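Local coordinates for uncharacterized tRNA/rRNA methyltransferase HI_0380 (Haemophilus influenzae, PDB 3ILK), which is uncharacterised but probably acts as an S-adenosyl-L-methionine-dependent RNA methyltransferase of the TrmH family, at residues L183-F186 against F187-E191; R192-S196 against L197-Q201; G204-R207 against K208-R211; L218-N221 against E222-L226; I225-G228 against M229-A232. All coordinates share one frame; numbering follows the deposited sequence.

The five contacts follow the chain through the three C-terminal helices, far from the parallel sheet and the probable SAM site; the centre of contact 4 lies about 31 Å and that of contact 2 about 48 Å from the centre of the chain. Contacts 1 and 2 share helix 180-197, the second covering its C-terminal end; contact 3 occupies the start of helix 204-216, and contacts 4 and 5 are successive on helix 220-240, sharing Ile225 and Leu226. Contact 1 is central and touches the other four, at centre distances of about 11 to 13 Å. Contacts 2 to 5 also meet the second subunit, so this helical unit contributes to the dimer interface.

Contact 1: L183-F186 against F187-E191; sequences LAYF and FDYTE
Phe186 O is gripped twice by Thr190, whose OG1 lies 2.8 Å from Phe186 O while its backbone N approaches that oxygen from the opposite face of the carbonyl plane. This is the familiar i to i+4 pairing of an alpha helix, here in the middle of helix 180-197, with a side-chain hydroxyl added to the regular backbone bond. Thr190 can reach back because OG1 sits beside its own backbone N (chi1 -59°). The same hydroxyl oxygen stands over one face of the Phe186 ring, near the rim, with OG1 3.4 Å from Phe186 CE1. Ala184 O also takes two donors: Asp188 N at 3.1 Å in the usual helical way, and Phe187 N from above the carbonyl plane.

The two phenylalanine rings meet at a slant, neither stacked nor edge-to-face, with centroids 5.6 Å apart and planes at 45°. They then diverge: Phe186 packs on Leu223, Asn227 and Leu230 of helix 220-240, and Phe187 makes an edge-to-face pair with Tyr214 of helix 204-216, so one helical turn serves both neighbours. On another side, Tyr189 CD2 touches the edge of the Tyr185 ring at CE2 (4.0 Å), while the Tyr189 hydroxyl is hydrogen-bonded to Glu234 and Ser231 of helix 220-240. Leu183 O lies against one face of the Phe187 ring, 3.2 Å from Phe187 CD2.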
loop_
_atom_site.group_PDB
_atom_site.type_symbol
_atom_site.label_atom_id
_atom_site.label_comp_id
_atom_site.label_asym_id
_atom_site.label_seq_id
_atom_site.Cartn_x
_atom_site.Cartn_y
_atom_site.Cartn_z
ATOM N N LEU A 183 -17.799 -17.449 26.918
ATOM C CA LEU A 183 -17.898 -18.037 25.565
ATOM C C LEU A 183 -18.837 -19.245 25.577
ATOM O O LEU A 183 -19.653 -19.462 24.674
ATOM C CB LEU A 183 -16.530 -18.527 25.096
ATOM C CG LEU A 183 -15.394 -17.583 24.734
ATOM C CD1 LEU A 183 -14.129 -18.409 24.468
ATOM C CD2 LEU A 183 -15.719 -16.791 23.442
ATOM N N ALA A 184 -18.736 -20.027 26.635
ATOM C CA ALA A 184 -19.566 -21.186 26.767
ATOM C C ALA A 184 -21.008 -20.730 26.828
ATOM O O ALA A 184 -21.852 -21.288 26.134
ATOM C CB ALA A 184 -19.179 -21.999 28.066
ATOM N N TYR A 185 -21.289 -19.701 27.623
ATOM C CA TYR A 185 -22.648 -19.204 27.721
ATOM C C TYR A 185 -23.139 -18.861 26.322
ATOM O O TYR A 185 -24.279 -19.171 25.964
ATOM C CB TYR A 185 -22.727 -17.958 28.603
ATOM C CG TYR A 185 -24.143 -17.447 28.743
ATOM C CD1 TYR A 185 -24.868 -17.737 29.895
ATOM C CD2 TYR A 185 -24.777 -16.683 27.702
ATOM C CE1 TYR A 185 -26.150 -17.318 30.061
ATOM C CE2 TYR A 185 -26.080 -16.253 27.858
ATOM C CZ TYR A 185 -26.755 -16.583 29.059
ATOM O OH TYR A 185 -28.036 -16.188 29.330
ATOM N N PHE A 186 -22.260 -18.233 25.543
ATOM C CA PHE A 186 -22.564 -17.775 24.142
ATOM C C PHE A 186 -22.909 -18.944 23.223
ATOM O O PHE A 186 -23.671 -18.791 22.255
ATOM C CB PHE A 186 -21.333 -17.069 23.548
ATOM C CG PHE A 186 -21.419 -16.809 22.016
ATOM C CD1 PHE A 186 -22.432 -16.062 21.501
ATOM C CD2 PHE A 186 -20.467 -17.341 21.133
ATOM C CE1 PHE A 186 -22.510 -15.806 20.115
ATOM C CE2 PHE A 186 -20.552 -17.130 19.775
ATOM C CZ PHE A 186 -21.554 -16.344 19.259
ATOM N N PHE A 187 -22.305 -20.106 23.473
ATOM C CA PHE A 187 -22.560 -21.261 22.611
ATOM C C PHE A 187 -23.924 -21.842 22.945
ATOM O O PHE A 187 -24.727 -22.028 22.049
ATOM C CB PHE A 187 -21.454 -22.326 22.688
ATOM C CG PHE A 187 -20.114 -21.862 22.184
ATOM C CD1 PHE A 187 -19.992 -21.247 20.925
ATOM C CD2 PHE A 187 -18.969 -22.083 22.941
ATOM C CE1 PHE A 187 -18.746 -20.829 20.454
ATOM C CE2 PHE A 187 -17.725 -21.672 22.492
ATOM C CZ PHE A 187 -17.609 -21.035 21.257
ATOM N N ASP A 188 -24.208 -22.086 24.228
ATOM C CA ASP A 188 -25.558 -22.504 24.631
ATOM C C ASP A 188 -26.662 -21.552 24.160
ATOM O O ASP A 188 -27.733 -21.997 23.754
ATOM C CB ASP A 188 -25.615 -22.732 26.146
ATOM C CG ASP A 188 -24.598 -23.747 26.589
ATOM O OD1 ASP A 188 -24.541 -24.143 27.797
ATOM O OD2 ASP A 188 -23.853 -24.180 25.677
ATOM N N TYR A 189 -26.375 -20.255 24.178
ATOM C CA TYR A 189 -27.305 -19.230 23.730
ATOM C C TYR A 189 -27.550 -19.314 22.200
ATOM O O TYR A 189 -28.694 -19.326 21.772
ATOM C CB TYR A 189 -26.796 -17.845 24.172
ATOM C CG TYR A 189 -27.767 -16.653 24.042
ATOM C CD1 TYR A 189 -29.148 -16.836 23.866
ATOM C CD2 TYR A 189 -27.289 -15.343 24.175
ATOM C CE1 TYR A 189 -30.012 -15.760 23.818
ATOM C CE2 TYR A 189 -28.147 -14.227 24.086
ATOM C CZ TYR A 189 -29.508 -14.448 23.913
ATOM O OH TYR A 189 -30.370 -13.371 23.847
ATOM N N THR A 190 -26.479 -19.349 21.397
ATOM C CA THR A 190 -26.562 -19.634 19.955
ATOM C C THR A 190 -27.400 -20.910 19.685
ATOM O O THR A 190 -28.325 -20.889 18.860
ATOM C CB THR A 190 -25.148 -19.800 19.340
ATOM O OG1 THR A 190 -24.378 -18.602 19.536
ATOM C CG2 THR A 190 -25.217 -20.140 17.845
ATOM N N GLU A 191 -27.083 -21.997 20.393
ATOM C CA GLU A 191 -27.795 -23.282 20.232
ATOM C C GLU A 191 -29.289 -23.175 20.485
ATOM O O GLU A 191 -30.102 -23.484 19.601
ATOM C CB GLU A 191 -27.282 -24.352 21.183
ATOM C CG GLU A 191 -25.785 -24.498 21.298
ATOM C CD GLU A 191 -25.390 -25.682 22.166
ATOM O OE1 GLU A 191 -26.117 -26.710 22.144
ATOM O OE2 GLU A 191 -24.350 -25.580 22.868
#

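Contact 2: R192-S196 against L197-Q201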
loop_
_atom_site.group_PDB
_atom_site.type_symbol
_atom_site.label_atom_id
_atom_site.label_comp_id
_atom_site.label_asym_id
_atom_site.label_seq_id
_atom_site.Cartn_x
_atom_site.Cartn_y
_atom_site.Cartn_z
ATOM N N ARG A 192 -29.638 -22.788 21.715
ATOM C CA ARG A 192 -31.030 -22.540 22.079
ATOM C C ARG A 192 -31.787 -21.706 21.022
ATOM O O ARG A 192 -32.869 -22.097 20.570
ATOM C CB ARG A 192 -31.140 -21.873 23.455
ATOM C CG ARG A 192 -32.608 -21.663 23.848
ATOM C CD ARG A 192 -32.798 -21.131 25.242
ATOM N NE ARG A 192 -32.883 -19.673 25.260
ATOM C CZ ARG A 192 -32.010 -18.895 25.882
ATOM N NH1 ARG A 192 -30.989 -19.442 26.532
ATOM N NH2 ARG A 192 -32.163 -17.576 25.864
ATOM N N ILE A 193 -31.214 -20.569 20.634
ATOM C CA ILE A 193 -31.884 -19.661 19.685
ATOM C C ILE A 193 -32.091 -20.317 18.311
ATOM O O ILE A 193 -33.180 -20.262 17.726
ATOM C CB ILE A 193 -31.136 -18.287 19.586
ATOM C CG1 ILE A 193 -31.398 -17.430 20.843
ATOM C CG2 ILE A 193 -31.472 -17.525 18.279
ATOM C CD1 ILE A 193 -32.892 -17.068 21.097
ATOM N N TYR A 194 -31.047 -20.967 17.816
ATOM C CA TYR A 194 -31.106 -21.560 16.494
ATOM C C TYR A 194 -31.850 -22.893 16.441
ATOM O O TYR A 194 -32.304 -23.308 15.376
ATOM C CB TYR A 194 -29.723 -21.557 15.837
ATOM C CG TYR A 194 -29.394 -20.151 15.369
ATOM C CD1 TYR A 194 -29.733 -19.732 14.081
ATOM C CD2 TYR A 194 -28.793 -19.226 16.226
ATOM C CE1 TYR A 194 -29.465 -18.428 13.653
ATOM C CE2 TYR A 194 -28.532 -17.920 15.809
ATOM C CZ TYR A 194 -28.860 -17.532 14.514
ATOM O OH TYR A 194 -28.598 -16.247 14.108
ATOM N N GLN A 195 -32.006 -23.529 17.599
ATOM C CA GLN A 195 -32.941 -24.638 17.752
ATOM C C GLN A 195 -34.374 -24.122 17.836
ATOM O O GLN A 195 -35.307 -24.779 17.386
ATOM C CB GLN A 195 -32.626 -25.445 19.007
ATOM C CG GLN A 195 -31.454 -26.373 18.848
ATOM C CD GLN A 195 -31.526 -27.541 19.791
ATOM O OE1 GLN A 195 -31.274 -27.407 20.994
ATOM N NE2 GLN A 195 -31.871 -28.708 19.255
ATOM N N SER A 196 -34.536 -22.948 18.438
ATOM C CA SER A 196 -35.833 -22.308 18.569
ATOM C C SER A 196 -36.347 -21.960 17.180
ATOM O O SER A 196 -37.540 -22.087 16.897
ATOM C CB SER A 196 -35.710 -21.049 19.434
ATOM O OG SER A 196 -36.974 -20.495 19.740
ATOM N N LEU A 197 -35.433 -21.537 16.310
ATOM C CA LEU A 197 -35.769 -21.201 14.917
ATOM C C LEU A 197 -36.195 -22.415 14.093
ATOM O O LEU A 197 -37.061 -22.306 13.218
ATOM C CB LEU A 197 -34.588 -20.493 14.236
ATOM C CG LEU A 197 -34.550 -18.963 14.143
ATOM C CD1 LEU A 197 -35.577 -18.271 15.030
ATOM C CD2 LEU A 197 -33.137 -18.456 14.434
ATOM N N GLY A 198 -35.589 -23.565 14.373
ATOM C CA GLY A 198 -35.821 -24.779 13.593
ATOM C C GLY A 198 -34.708 -25.000 12.588
ATOM O O GLY A 198 -34.883 -25.714 11.608
ATOM N N PHE A 199 -33.559 -24.376 12.837
ATOM C CA PHE A 199 -32.394 -24.496 11.962
ATOM C C PHE A 199 -31.505 -25.693 12.315
ATOM O O PHE A 199 -31.087 -26.443 11.433
ATOM C CB PHE A 199 -31.583 -23.194 11.980
ATOM C CG PHE A 199 -30.323 -23.245 11.158
ATOM C CD1 PHE A 199 -30.383 -23.248 9.763
ATOM C CD2 PHE A 199 -29.074 -23.281 11.777
ATOM C CE1 PHE A 199 -29.220 -23.298 8.998
ATOM C CE2 PHE A 199 -27.908 -23.331 11.022
ATOM C CZ PHE A 199 -27.979 -23.332 9.630
ATOM N N ILE A 200 -31.215 -25.859 13.606
ATOM C CA ILE A 200 -30.352 -26.938 14.095
ATOM C C ILE A 200 -31.114 -28.265 14.102
ATOM O O ILE A 200 -32.203 -28.347 14.667
ATOM C CB ILE A 200 -29.801 -26.625 15.523
ATOM C CG1 ILE A 200 -28.938 -25.366 15.499
ATOM C CG2 ILE A 200 -28.997 -27.825 16.093
ATOM C CD1 ILE A 200 -28.623 -24.792 16.861
ATOM N N GLN A 201 -30.536 -29.289 13.469
ATOM C CA GLN A 201 -31.083 -30.656 13.486
ATOM C C GLN A 201 -30.101 -31.678 14.051
ATOM O O GLN A 201 -30.503 -32.777 14.464
ATOM C CB GLN A 201 -31.523 -31.098 12.090
ATOM C CG GLN A 201 -33.029 -31.103 11.880
ATOM C CD GLN A 201 -33.589 -29.709 11.731
ATOM O OE1 GLN A 201 -33.516 -29.113 10.654
ATOM N NE2 GLN A 201 -34.154 -29.177 12.810
#
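The Tyr194 ring carries a methyl group of Leu197 on one face: CD2 of Leu197 sits 4.1 Å from the centroid of the Tyr194 ring in a CH-pi contact, 29° off the ring normal. The two side chains run alongside each other and point the same way. Phe199 approaches the tyrosine obliquely, with its CD2 4.3 Å from Tyr194 CD1. The tyrosine is buried, with Leu230 of its own chain and Met229 of the second subunit packing on it.

The backbone here closes helix 180-197 with a Schellman motif. Gly198, at positive phi (99°), is its C-prime residue; Phe199 N donates to Tyr194 O at 3.0 Å, and a weak bond joins Gly198 N to Gln195 O. The Phe199-Tyr194 ring contact is the apolar partnership that commonly accompanies this motif. Tyr194 O accepts a further bond from Ile200 N, 3.3 Å away and above the carbonyl plane, which draws the departing chain back against the last turn.

Ile200 uses this position to cover the helix end. Its CD1 lies 3.6 Å from Tyr194 CB, and its CB touches Gln195 CG at 3.7 Å, the isoleucine and glutamine chains crossing at about a right angle. Beyond them, Phe199 and Ile200 both rest on Val205 of helix 204-216, and Phe199 also packs on Gly228 of the second subunit.

Contact 3: G204-R207 against K208-R211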
loop_
_atom_site.group_PDB
_atom_site.type_symbol
_atom_site.label_atom_id
_atom_site.label_comp_id
_atom_site.label_asym_id
_atom_site.label_seq_id
_atom_site.Cartn_x
_atom_site.Cartn_y
_atom_site.Cartn_z
ATOM N N GLY A 204 -23.487 -31.288 14.758
ATOM C CA GLY A 204 -22.403 -30.837 13.885
ATOM C C GLY A 204 -22.333 -29.328 13.687
ATOM O O GLY A 204 -21.246 -28.765 13.564
ATOM N N VAL A 205 -23.484 -28.664 13.645
ATOM C CA VAL A 205 -23.486 -27.198 13.481
ATOM C C VAL A 205 -22.733 -26.530 14.653
ATOM O O VAL A 205 -21.802 -25.757 14.434
ATOM C CB VAL A 205 -24.915 -26.610 13.200
ATOM C CG1 VAL A 205 -25.944 -27.158 14.160
ATOM C CG2 VAL A 205 -24.906 -25.101 13.261
HETATM N N MSE A 206 -23.088 -26.886 15.884
HETATM C CA MSE A 206 -22.410 -26.319 17.063
HETATM C C MSE A 206 -20.921 -26.628 17.131
HETATM O O MSE A 206 -20.131 -25.768 17.528
HETATM C CB MSE A 206 -23.096 -26.720 18.364
HETATM C CG MSE A 206 -24.425 -26.035 18.585
HETATM SE SE MSE A 206 -24.420 -24.117 18.144
HETATM C CE MSE A 206 -23.029 -23.451 19.359
ATOM N N ARG A 207 -20.561 -27.844 16.711
ATOM C CA ARG A 207 -19.178 -28.324 16.727
ATOM C C ARG A 207 -18.325 -27.493 15.774
ATOM O O ARG A 207 -17.199 -27.093 16.110
ATOM C CB ARG A 207 -19.114 -29.813 16.342
ATOM C CG ARG A 207 -17.728 -30.430 16.498
ATOM C CD ARG A 207 -17.545 -31.740 15.738
ATOM N NE ARG A 207 -17.737 -31.579 14.301
ATOM C CZ ARG A 207 -18.686 -32.188 13.593
ATOM N NH1 ARG A 207 -19.530 -33.031 14.179
ATOM N NH2 ARG A 207 -18.782 -31.961 12.290
ATOM N N LYS A 208 -18.875 -27.236 14.588
ATOM C CA LYS A 208 -18.177 -26.450 13.583
ATOM C C LYS A 208 -18.106 -24.996 14.007
ATOM O O LYS A 208 -17.124 -24.315 13.712
ATOM C CB LYS A 208 -18.835 -26.573 12.202
ATOM C CG LYS A 208 -18.640 -27.932 11.535
ATOM C CD LYS A 208 -18.552 -27.791 10.021
ATOM C CE LYS A 208 -19.089 -29.010 9.302
ATOM N NZ LYS A 208 -19.674 -28.589 7.992
ATOM N N LEU A 209 -19.142 -24.531 14.706
ATOM C CA LEU A 209 -19.166 -23.159 15.211
ATOM C C LEU A 209 -18.134 -22.917 16.300
ATOM O O LEU A 209 -17.449 -21.886 16.284
ATOM C CB LEU A 209 -20.565 -22.745 15.683
ATOM C CG LEU A 209 -21.550 -22.444 14.545
ATOM C CD1 LEU A 209 -22.950 -22.407 15.114
ATOM C CD2 LEU A 209 -21.236 -21.147 13.784
ATOM N N LYS A 210 -18.015 -23.862 17.236
ATOM C CA LYS A 210 -17.032 -23.730 18.302
ATOM C C LYS A 210 -15.643 -23.706 17.675
ATOM O O LYS A 210 -14.829 -22.840 17.977
ATOM C CB LYS A 210 -17.174 -24.863 19.335
ATOM C CG LYS A 210 -18.465 -24.752 20.136
ATOM C CD LYS A 210 -18.752 -26.013 20.945
ATOM C CE LYS A 210 -20.224 -26.056 21.306
ATOM N NZ LYS A 210 -20.486 -26.680 22.610
ATOM N N ARG A 211 -15.395 -24.640 16.768
ATOM C CA ARG A 211 -14.137 -24.698 16.050
ATOM C C ARG A 211 -13.814 -23.327 15.420
ATOM O O ARG A 211 -12.722 -22.785 15.597
ATOM C CB ARG A 211 -14.218 -25.798 15.000
ATOM C CG ARG A 211 -12.911 -26.138 14.339
ATOM C CD ARG A 211 -13.178 -26.959 13.094
ATOM N NE ARG A 211 -12.003 -27.064 12.239
ATOM C CZ ARG A 211 -11.851 -26.425 11.081
ATOM N NH1 ARG A 211 -12.802 -25.622 10.615
ATOM N NH2 ARG A 211 -10.741 -26.596 10.381
#
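Leu209 forms the tight part of this first stretch of helix 204-216, its CD1 meeting two side chains from the preceding turn. Val205 runs alongside it, with CG2 3.8 Å from Leu209 CD1, and the selenium of selenomethionine Met206 lies 3.8 Å from Leu209 CD1. The Met206 chain is folded at chi2 (-43°) and again at chi3, which brings SE round beside the leucine. Lys210 adds its aliphatic part to the Met206 side, its CE 4.2 Å from Met206 CB.

Looser contacts mark the more exposed part. The Arg207 guanidinium bends back so that Gly204 O lies over its centre, 4.2 Å above the plane, and its NH2 comes only to 4.1 Å from Lys208 CG. The charged ends of Arg207 and Lys208 do not touch. Lys208 NZ makes a weak hydrogen bond to Asn221 of the second subunit, and the extended Arg211 forms a salt bridge with Glu219 of that subunit.

Met206 and Lys210 pack on Phe187 and Glu191 of helix 180-197, Val205 on Phe199 and Ile200 of the connecting loop, and Val205 and Leu209 also face Ile225 and Met229, respectively, in helix 220-240 of the second subunit.

Contact 4: L218-N221 against E222-L226; sequences LEKN and ELNIL
Glu222 OE1 accepts a nearly straight hydrogen bond from Glu219 N, at 2.7 Å. Glu219 is the N-cap of helix 220-240 and Glu222 its N3 residue, so this is the N3-side-chain to N-cap-amide bond of a capping box; the reciprocal bond is not made. With CG beside its backbone N (chi1 -67°), the extended Glu222 chain reaches back to the cap, and the N-H meets OE1 from above the carboxylate plane. OE1 also forms a salt bridge with Arg215 of the second subunit.

Glu219 O accepts from Leu223 N at 2.8 Å, and Lys220 O from Asn224 N, beginning the regular helical ladder. The Glu219 carboxylate stacks over that of Glu222, their planes 12° apart and OE1 of Glu219 4.2 Å from OE2 of Glu222. Glu219 OE2 forms a salt bridge with Arg211 of the second subunit, and Glu219 OE1 takes a weak bond from Asn221 ND2.

Leu218 CD1 touches Leu223 CD1 at 4.1 Å, a hydrophobic staple across the cap, and Leu226 CD1 at 4.0 Å. The helix dipole and the partner arginines would probably offset the charge of two close carboxylates, tying the cap to dimer contact.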
loop_
_atom_site.group_PDB
_atom_site.type_symbol
_atom_site.label_atom_id
_atom_site.label_comp_id
_atom_site.label_asym_id
_atom_site.label_seq_id
_atom_site.Cartn_x
_atom_site.Cartn_y
_atom_site.Cartn_z
ATOM N N LEU A 218 -12.113 -14.946 20.056
ATOM C CA LEU A 218 -12.976 -13.779 20.121
ATOM C C LEU A 218 -12.451 -12.752 21.115
ATOM O O LEU A 218 -12.067 -13.103 22.243
ATOM C CB LEU A 218 -14.384 -14.208 20.578
ATOM C CG LEU A 218 -15.163 -15.112 19.618
ATOM C CD1 LEU A 218 -16.508 -15.466 20.225
ATOM C CD2 LEU A 218 -15.371 -14.409 18.309
ATOM N N GLU A 219 -12.447 -11.480 20.718
ATOM C CA GLU A 219 -12.262 -10.434 21.721
ATOM C C GLU A 219 -13.567 -10.264 22.545
ATOM O O GLU A 219 -14.657 -10.629 22.080
ATOM C CB GLU A 219 -11.793 -9.135 21.081
ATOM C CG GLU A 219 -10.342 -9.193 20.595
ATOM C CD GLU A 219 -9.991 -8.089 19.599
ATOM O OE1 GLU A 219 -10.623 -7.015 19.636
ATOM O OE2 GLU A 219 -9.078 -8.293 18.770
ATOM N N LYS A 220 -13.446 -9.717 23.752
ATOM C CA LYS A 220 -14.616 -9.510 24.623
ATOM C C LYS A 220 -15.649 -8.589 23.971
ATOM O O LYS A 220 -16.853 -8.843 24.068
ATOM C CB LYS A 220 -14.206 -9.000 26.008
ATOM C CG LYS A 220 -15.367 -8.842 27.025
ATOM C CD LYS A 220 -16.194 -10.125 27.260
ATOM C CE LYS A 220 -17.488 -9.827 28.065
ATOM N NZ LYS A 220 -17.192 -9.244 29.424
ATOM N N ASN A 221 -15.182 -7.555 23.269
ATOM C CA ASN A 221 -16.093 -6.661 22.570
ATOM C C ASN A 221 -16.762 -7.323 21.353
ATOM O O ASN A 221 -17.938 -7.086 21.103
ATOM C CB ASN A 221 -15.455 -5.305 22.240
ATOM C CG ASN A 221 -14.660 -5.333 20.978
ATOM O OD1 ASN A 221 -15.020 -4.682 19.986
ATOM N ND2 ASN A 221 -13.563 -6.101 20.981
ATOM N N GLU A 222 -16.023 -8.177 20.640
ATOM C CA GLU A 222 -16.621 -9.074 19.642
ATOM C C GLU A 222 -17.671 -10.022 20.252
ATOM O O GLU A 222 -18.809 -10.161 19.734
ATOM C CB GLU A 222 -15.533 -9.880 18.932
ATOM C CG GLU A 222 -14.615 -9.035 18.054
ATOM C CD GLU A 222 -13.355 -9.758 17.613
ATOM O OE1 GLU A 222 -13.031 -10.817 18.178
ATOM O OE2 GLU A 222 -12.669 -9.263 16.677
ATOM N N LEU A 223 -17.321 -10.680 21.362
ATOM C CA LEU A 223 -18.322 -11.501 22.027
ATOM C C LEU A 223 -19.546 -10.621 22.329
ATOM O O LEU A 223 -20.670 -11.026 22.071
ATOM C CB LEU A 223 -17.753 -12.197 23.282
ATOM C CG LEU A 223 -18.678 -13.178 24.034
ATOM C CD1 LEU A 223 -19.109 -14.291 23.132
ATOM C CD2 LEU A 223 -17.912 -13.733 25.236
ATOM N N ASN A 224 -19.321 -9.399 22.813
ATOM C CA ASN A 224 -20.413 -8.475 23.104
ATOM C C ASN A 224 -21.356 -8.235 21.933
ATOM O O ASN A 224 -22.583 -8.336 22.075
ATOM C CB ASN A 224 -19.884 -7.163 23.684
ATOM C CG ASN A 224 -19.433 -7.339 25.120
ATOM O OD1 ASN A 224 -19.785 -8.333 25.743
ATOM N ND2 ASN A 224 -18.661 -6.401 25.644
ATOM N N ILE A 225 -20.776 -7.951 20.764
ATOM C CA ILE A 225 -21.564 -7.790 19.575
ATOM C C ILE A 225 -22.418 -9.052 19.276
ATOM O O ILE A 225 -23.621 -8.938 19.044
ATOM C CB ILE A 225 -20.653 -7.400 18.361
ATOM C CG1 ILE A 225 -20.408 -5.889 18.330
ATOM C CG2 ILE A 225 -21.279 -7.813 17.045
ATOM C CD1 ILE A 225 -19.347 -5.365 19.274
ATOM N N LEU A 226 -21.789 -10.224 19.266
ATOM C CA LEU A 226 -22.448 -11.487 18.900
ATOM C C LEU A 226 -23.556 -11.932 19.846
ATOM O O LEU A 226 -24.559 -12.513 19.395
ATOM C CB LEU A 226 -21.427 -12.628 18.811
ATOM C CG LEU A 226 -20.382 -12.618 17.697
ATOM C CD1 LEU A 226 -19.365 -13.773 17.966
ATOM C CD2 LEU A 226 -20.989 -12.660 16.279
#

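Contact 5: I225-G228 against M229-A232; sequences ILNG and MLSA
Polar contacts centre on Asn227 O, which takes two donors from Ser231 in this turn of helix 220-240. Ser231 N lies 3.1 Å from Asn227 O and Ser231 OG 3.0 Å from the same oxygen, the two donors arriving from opposite faces of its plane. With OG beside its own backbone N (chi1 -53°), the serine hydroxyl is folded back over the preceding turn. Through Tyr189 the same hydroxyl also bonds to helix 180-197, so it serves both its own helix and the neighbouring one. The remaining bonds are the ordinary i to i+4 kind: Met229 N to Ile225 O at 2.9 Å, Leu230 N to Leu226 O, and Ala232 N to Gly228 O at 3.0 Å.

The apolar contacts centre on selenomethionine Met229. Its SE touches Ile225 CG2 at 3.9 Å and Leu226 CD2 at 4.1 Å, and the Met229 side chain crosses those of Ile225 and Leu226 obliquely. Its CG stays closer to the backbone, 3.4 Å from Ile225 O. Tyr194 of the second subunit packs on this residue, and Phe199 of that subunit on Ala232.

A mixed contact lies on another part of the surface, where Leu230 CD1 comes to 4.1 Å from Asn227 OD1; both residues also rest on Phe186. The chemistry thus divides the helix surface: a serine-tyrosine hydrogen bond and apolar cover join it to helix 180-197, whereas Met229 and Ala232, with Ile225 and Leu226, give the second subunit a mainly apolar surface.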
loop_
_atom_site.group_PDB
_atom_site.type_symbol
_atom_site.label_atom_id
_atom_site.label_comp_id
_atom_site.label_asym_id
_atom_site.label_seq_id
_atom_site.Cartn_x
_atom_site.Cartn_y
_atom_site.Cartn_z
ATOM N N ILE A 225 -20.776 -7.951 20.764
ATOM C CA ILE A 225 -21.564 -7.790 19.575
ATOM C C ILE A 225 -22.418 -9.052 19.276
ATOM O O ILE A 225 -23.621 -8.938 19.044
ATOM C CB ILE A 225 -20.653 -7.400 18.361
ATOM C CG1 ILE A 225 -20.408 -5.889 18.330
ATOM C CG2 ILE A 225 -21.279 -7.813 17.045
ATOM C CD1 ILE A 225 -19.347 -5.365 19.274
ATOM N N LEU A 226 -21.789 -10.224 19.266
ATOM C CA LEU A 226 -22.448 -11.487 18.900
ATOM C C LEU A 226 -23.556 -11.932 19.846
ATOM O O LEU A 226 -24.559 -12.513 19.395
ATOM C CB LEU A 226 -21.427 -12.628 18.811
ATOM C CG LEU A 226 -20.382 -12.618 17.697
ATOM C CD1 LEU A 226 -19.365 -13.773 17.966
ATOM C CD2 LEU A 226 -20.989 -12.660 16.279
ATOM N N ASN A 227 -23.338 -11.703 21.148
ATOM C CA ASN A 227 -24.353 -11.884 22.167
ATOM C C ASN A 227 -25.494 -10.882 21.934
ATOM O O ASN A 227 -26.671 -11.226 22.113
ATOM C CB ASN A 227 -23.763 -11.736 23.596
ATOM C CG ASN A 227 -23.315 -13.072 24.202
ATOM O OD1 ASN A 227 -23.771 -14.133 23.786
ATOM N ND2 ASN A 227 -22.419 -13.019 25.201
ATOM N N GLY A 228 -25.133 -9.678 21.467
ATOM C CA GLY A 228 -26.093 -8.615 21.173
ATOM C C GLY A 228 -26.987 -8.928 19.980
ATOM O O GLY A 228 -28.168 -8.547 19.958
HETATM N N MSE A 229 -26.418 -9.597 18.981
HETATM C CA MSE A 229 -27.203 -10.109 17.842
HETATM C C MSE A 229 -28.191 -11.222 18.310
HETATM O O MSE A 229 -29.369 -11.183 17.977
HETATM C CB MSE A 229 -26.289 -10.584 16.707
HETATM C CG MSE A 229 -25.379 -9.452 16.165
HETATM SE SE MSE A 229 -23.825 -9.980 15.073
HETATM C CE MSE A 229 -24.672 -9.864 13.303
ATOM N N LEU A 230 -27.721 -12.184 19.088
ATOM C CA LEU A 230 -28.623 -13.231 19.624
ATOM C C LEU A 230 -29.826 -12.694 20.420
ATOM O O LEU A 230 -30.939 -13.243 20.327
ATOM C CB LEU A 230 -27.856 -14.248 20.466
ATOM C CG LEU A 230 -26.798 -15.054 19.725
ATOM C CD1 LEU A 230 -25.958 -15.825 20.736
ATOM C CD2 LEU A 230 -27.408 -15.986 18.695
ATOM N N SER A 231 -29.589 -11.628 21.191
ATOM C CA SER A 231 -30.649 -10.939 21.915
ATOM C C SER A 231 -31.572 -10.237 20.945
ATOM O O SER A 231 -32.792 -10.232 21.131
ATOM C CB SER A 231 -30.059 -9.949 22.900
ATOM O OG SER A 231 -29.114 -10.649 23.707
ATOM N N ALA A 232 -30.994 -9.651 19.906
ATOM C CA ALA A 232 -31.802 -9.022 18.869
ATOM C C ALA A 232 -32.772 -10.043 18.227
ATOM O O ALA A 232 -33.974 -9.805 18.193
ATOM C CB ALA A 232 -30.925 -8.329 17.862
#